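Local coordinates for large adhesion protein (Lap) involved in biofilm formation (PDB 6XI3), which probably helps a marine bacterium form biofilms, its calcium-binding tandem Ig-like repeats extending the adhesin toward its target, at residues S47-I61 with A73-L85. Sequence-based numbering, arbitrary orientation.
Sequences SGTTTDVAPNEQVAI and AIATVGADGSYSL
Y83 packs its ring between G48 and V59, bridging the two facing sheets of an Ig-like beta-sandwich at the N-terminal end of the chain. Two strand pairs frame it: 47-51 runs antiparallel to 82-85 (161° between short axes), and 58-61 antiparallel to 73-76, whereas the cross-sheet axes of 58-61 and 82-85 approach no closer than 8.9 Å.

Apolar contacts lie between the sheets. V59 CG2 sits over the centre of one ring face, 3.7 Å from the centroid and 10° off the normal, a CH-pi contact; over the opposite face lies the backbone of G48, whose CA comes within 3.4 Å of Y83 CE1. Chi1 of 66° sets Y83 CG between its own N and carbonyl carbon, and the hydroxyl is hydrogen-bonded to T31 O of strand 29-38. V77 CG2 meets V59 CG2 and V53 CG1, while I61 CD1 touches L85 CD1.

Backbone bonds pair G48 with Y83 in one sheet, and V59 with A75 and I61 with A73 in the other. Past the end of the 58-61/73-76 ladder, V77 N donates to E57 O and N56 N to V77 O, tying the type II turn 54-57 to the strand end; a water also links V77 O to N56 OD1.

Side-chain bonds finish the loops. D80 OD1 accepts S82 N, closing an Asx turn, and also takes the S82 OG hydroxyl on its syn lone pair. Q58, bent at chi2, directs NE2 to T76 OG1 (3.1 Å) and to N56 O. T50 OG1 donates to G81 O at 2.6 Å, in the carbonyl plane and on a lone pair.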
loop_
_atom_site.group_PDB
_atom_site.type_symbol
_atom_site.label_atom_id
_atom_site.label_comp_id
_atom_site.label_asym_id
_atom_site.label_seq_id
_atom_site.Cartn_x
_atom_site.Cartn_y
_atom_site.Cartn_z
ATOM N N SER A 47 55.986 20.770 23.581
ATOM C CA SER A 47 57.295 21.397 23.853
ATOM C C SER A 47 57.191 22.914 23.691
ATOM O O SER A 47 56.176 23.426 23.174
ATOM C CB SER A 47 58.371 20.795 22.970
ATOM O OG SER A 47 58.025 20.898 21.596
ATOM N N GLY A 48 58.220 23.625 24.130
ATOM C CA GLY A 48 58.351 25.038 23.753
ATOM C C GLY A 48 59.713 25.589 24.090
ATOM O O GLY A 48 60.657 24.799 24.463
ATOM N N THR A 49 59.798 26.898 23.959
ATOM C CA THR A 49 61.019 27.709 24.158
ATOM C C THR A 49 60.633 28.925 24.979
ATOM O O THR A 49 59.456 29.340 24.939
ATOM C CB THR A 49 61.641 28.131 22.816
ATOM O OG1 THR A 49 60.696 29.004 22.187
ATOM C CG2 THR A 49 61.960 26.943 21.934
ATOM N N THR A 50 61.629 29.528 25.619
ATOM C CA THR A 50 61.472 30.778 26.384
ATOM C C THR A 50 62.692 31.628 26.136
ATOM O O THR A 50 63.732 31.050 25.849
ATOM C CB THR A 50 61.311 30.551 27.894
ATOM O OG1 THR A 50 62.498 29.895 28.370
ATOM C CG2 THR A 50 60.065 29.777 28.218
ATOM N N THR A 51 62.516 32.933 26.269
ATOM C CA THR A 51 63.598 33.947 26.282
ATOM C C THR A 51 63.403 34.729 27.570
ATOM O O THR A 51 62.233 35.104 27.839
ATOM C CB THR A 51 63.536 34.863 25.047
ATOM O OG1 THR A 51 63.526 34.048 23.877
ATOM C CG2 THR A 51 64.719 35.799 24.949
ATOM N N ASP A 52 64.473 34.923 28.338
ATOM C CA ASP A 52 64.470 35.798 29.530
ATOM C C ASP A 52 63.541 35.215 30.583
ATOM O O ASP A 52 63.055 36.009 31.397
ATOM C CB ASP A 52 63.952 37.208 29.227
ATOM C CG ASP A 52 64.925 38.024 28.411
ATOM O OD1 ASP A 52 66.085 37.578 28.263
ATOM O OD2 ASP A 52 64.512 39.094 27.913
ATOM N N VAL A 53 63.308 33.905 30.557
ATOM C CA VAL A 53 62.710 33.166 31.703
ATOM C C VAL A 53 63.847 32.407 32.389
ATOM O O VAL A 53 64.650 31.752 31.676
ATOM C CB VAL A 53 61.579 32.222 31.252
ATOM C CG1 VAL A 53 61.011 31.433 32.417
ATOM C CG2 VAL A 53 60.468 32.961 30.501
ATOM N N ALA A 54 63.928 32.488 33.716
ATOM C CA ALA A 54 64.994 31.827 34.504
ATOM C C ALA A 54 64.827 30.318 34.397
ATOM O O ALA A 54 63.718 29.793 34.566
ATOM C CB ALA A 54 64.987 32.239 35.949
ATOM N N PRO A 55 65.932 29.582 34.157
ATOM C CA PRO A 55 65.894 28.128 34.287
ATOM C C PRO A 55 65.379 27.777 35.696
ATOM O O PRO A 55 65.690 28.494 36.629
ATOM C CB PRO A 55 67.344 27.705 34.035
ATOM C CG PRO A 55 67.975 28.857 33.277
ATOM C CD PRO A 55 67.271 30.092 33.789
ATOM N N ASN A 56 64.539 26.741 35.779
ATOM C CA ASN A 56 63.925 26.191 37.011
ATOM C C ASN A 56 62.615 26.912 37.342
ATOM O O ASN A 56 61.942 26.502 38.325
ATOM C CB ASN A 56 64.963 26.125 38.144
ATOM C CG ASN A 56 66.121 25.211 37.766
ATOM O OD1 ASN A 56 65.898 24.150 37.178
ATOM N ND2 ASN A 56 67.350 25.595 38.094
ATOM N N GLU A 57 62.204 27.883 36.529
ATOM C CA GLU A 57 60.830 28.433 36.603
ATOM C C GLU A 57 59.911 27.451 35.859
ATOM O O GLU A 57 60.437 26.553 35.172
ATOM C CB GLU A 57 60.768 29.835 36.025
ATOM C CG GLU A 57 61.550 30.827 36.878
ATOM C CD GLU A 57 61.060 30.944 38.313
ATOM O OE1 GLU A 57 59.849 31.090 38.492
ATOM O OE2 GLU A 57 61.880 30.812 39.248
ATOM N N GLN A 58 58.614 27.592 36.060
ATOM C CA GLN A 58 57.592 26.671 35.520
ATOM C C GLN A 58 56.807 27.362 34.401
ATOM O O GLN A 58 56.628 28.611 34.448
ATOM C CB GLN A 58 56.681 26.182 36.652
ATOM C CG GLN A 58 57.301 25.028 37.430
ATOM C CD GLN A 58 58.490 25.460 38.249
ATOM O OE1 GLN A 58 58.327 26.304 39.114
ATOM N NE2 GLN A 58 59.665 24.867 38.007
ATOM N N VAL A 59 56.399 26.547 33.421
ATOM C CA VAL A 59 55.394 26.887 32.389
ATOM C C VAL A 59 54.103 26.176 32.763
ATOM O O VAL A 59 54.127 24.957 32.869
ATOM C CB VAL A 59 55.837 26.482 30.984
ATOM C CG1 VAL A 59 54.789 26.884 29.965
ATOM C CG2 VAL A 59 57.195 27.044 30.625
ATOM N N ALA A 60 53.037 26.931 33.008
ATOM C CA ALA A 60 51.695 26.370 33.291
ATOM C C ALA A 60 51.035 26.081 31.945
ATOM O O ALA A 60 51.179 26.877 30.974
ATOM C CB ALA A 60 50.858 27.322 34.108
ATOM N N ILE A 61 50.346 24.962 31.855
ATOM C CA ILE A 61 49.765 24.557 30.562
ATOM C C ILE A 61 48.316 24.188 30.813
ATOM O O ILE A 61 48.044 23.531 31.821
ATOM C CB ILE A 61 50.569 23.402 29.971
ATOM C CG1 ILE A 61 51.908 23.899 29.446
ATOM C CG2 ILE A 61 49.774 22.704 28.885
ATOM C CD1 ILE A 61 52.924 22.824 29.424
ATOM N N ALA A 73 48.542 21.080 33.324
ATOM C CA ALA A 73 49.905 20.517 33.377
ATOM C C ALA A 73 50.920 21.615 33.706
ATOM O O ALA A 73 50.570 22.815 33.705
ATOM C CB ALA A 73 50.242 19.814 32.087
ATOM N N ILE A 74 52.123 21.189 34.048
ATOM C CA ILE A 74 53.233 22.110 34.415
ATOM C C ILE A 74 54.528 21.476 33.937
ATOM O O ILE A 74 54.709 20.224 34.076
ATOM C CB ILE A 74 53.211 22.410 35.927
ATOM C CG1 ILE A 74 54.081 23.604 36.314
ATOM C CG2 ILE A 74 53.581 21.182 36.724
ATOM C CD1 ILE A 74 53.707 24.184 37.663
ATOM N N ALA A 75 55.422 22.307 33.433
ATOM C CA ALA A 75 56.754 21.868 32.975
ATOM C C ALA A 75 57.825 22.780 33.543
ATOM O O ALA A 75 57.496 23.949 33.806
ATOM C CB ALA A 75 56.811 21.909 31.476
ATOM N N THR A 76 59.069 22.298 33.623
ATOM C CA THR A 76 60.203 23.141 34.086
ATOM C C THR A 76 61.054 23.615 32.889
ATOM O O THR A 76 61.425 22.828 32.004
ATOM C CB THR A 76 61.002 22.455 35.188
ATOM O OG1 THR A 76 60.204 22.339 36.372
ATOM C CG2 THR A 76 62.273 23.222 35.496
ATOM N N VAL A 77 61.379 24.897 32.881
ATOM C CA VAL A 77 62.314 25.529 31.915
ATOM C C VAL A 77 63.734 25.018 32.172
ATOM O O VAL A 77 64.263 25.177 33.321
ATOM C CB VAL A 77 62.210 27.064 31.997
ATOM C CG1 VAL A 77 63.203 27.732 31.084
ATOM C CG2 VAL A 77 60.797 27.556 31.698
ATOM N N GLY A 78 64.366 24.499 31.126
ATOM C CA GLY A 78 65.732 23.957 31.199
ATOM C C GLY A 78 66.773 25.068 31.182
ATOM O O GLY A 78 66.399 26.280 30.997
ATOM N N ALA A 79 68.034 24.694 31.365
ATOM C CA ALA A 79 69.214 25.568 31.201
ATOM C C ALA A 79 69.093 26.360 29.892
ATOM O O ALA A 79 69.385 27.530 29.934
ATOM C CB ALA A 79 70.509 24.772 31.261
ATOM N N ASP A 80 68.644 25.745 28.796
ATOM C CA ASP A 80 68.615 26.364 27.436
ATOM C C ASP A 80 67.273 27.055 27.133
ATOM O O ASP A 80 67.041 27.520 25.975
ATOM C CB ASP A 80 68.976 25.321 26.381
ATOM C CG ASP A 80 67.903 24.276 26.131
ATOM O OD1 ASP A 80 66.784 24.344 26.723
ATOM O OD2 ASP A 80 68.182 23.413 25.325
ATOM N N GLY A 81 66.387 27.145 28.112
ATOM C CA GLY A 81 65.144 27.904 27.966
ATOM C C GLY A 81 64.032 27.033 27.410
ATOM O O GLY A 81 62.905 27.541 27.293
ATOM N N SER A 82 64.305 25.756 27.109
ATOM C CA SER A 82 63.290 24.878 26.468
ATOM C C SER A 82 62.541 24.122 27.557
ATOM O O SER A 82 63.010 24.054 28.720
ATOM C CB SER A 82 63.901 23.944 25.442
ATOM O OG SER A 82 64.712 23.002 26.100
ATOM N N TYR A 83 61.401 23.550 27.194
ATOM C CA TYR A 83 60.588 22.733 28.113
ATOM C C TYR A 83 59.853 21.718 27.252
ATOM O O TYR A 83 59.704 21.969 26.067
ATOM C CB TYR A 83 59.638 23.596 28.953
ATOM C CG TYR A 83 58.552 24.306 28.199
ATOM C CD1 TYR A 83 58.789 25.506 27.579
ATOM C CD2 TYR A 83 57.271 23.797 28.167
ATOM C CE1 TYR A 83 57.789 26.165 26.908
ATOM C CE2 TYR A 83 56.263 24.428 27.475
ATOM C CZ TYR A 83 56.526 25.609 26.833
ATOM O OH TYR A 83 55.548 26.271 26.160
ATOM N N SER A 84 59.476 20.595 27.832
ATOM C CA SER A 84 58.594 19.628 27.135
ATOM C C SER A 84 57.855 18.738 28.128
ATOM O O SER A 84 58.236 18.665 29.274
ATOM C CB SER A 84 59.393 18.796 26.174
ATOM O OG SER A 84 60.216 17.966 26.951
ATOM N N LEU A 85 56.742 18.170 27.681
ATOM C CA LEU A 85 55.968 17.148 28.422
ATOM C C LEU A 85 55.628 16.048 27.401
ATOM O O LEU A 85 55.278 16.405 26.281
ATOM C CB LEU A 85 54.703 17.760 29.030
ATOM C CG LEU A 85 54.908 18.742 30.187
ATOM C CD1 LEU A 85 53.580 19.234 30.751
ATOM C CD2 LEU A 85 55.725 18.116 31.311
HETATM O O HOH W 1 66.394 24.065 34.720
#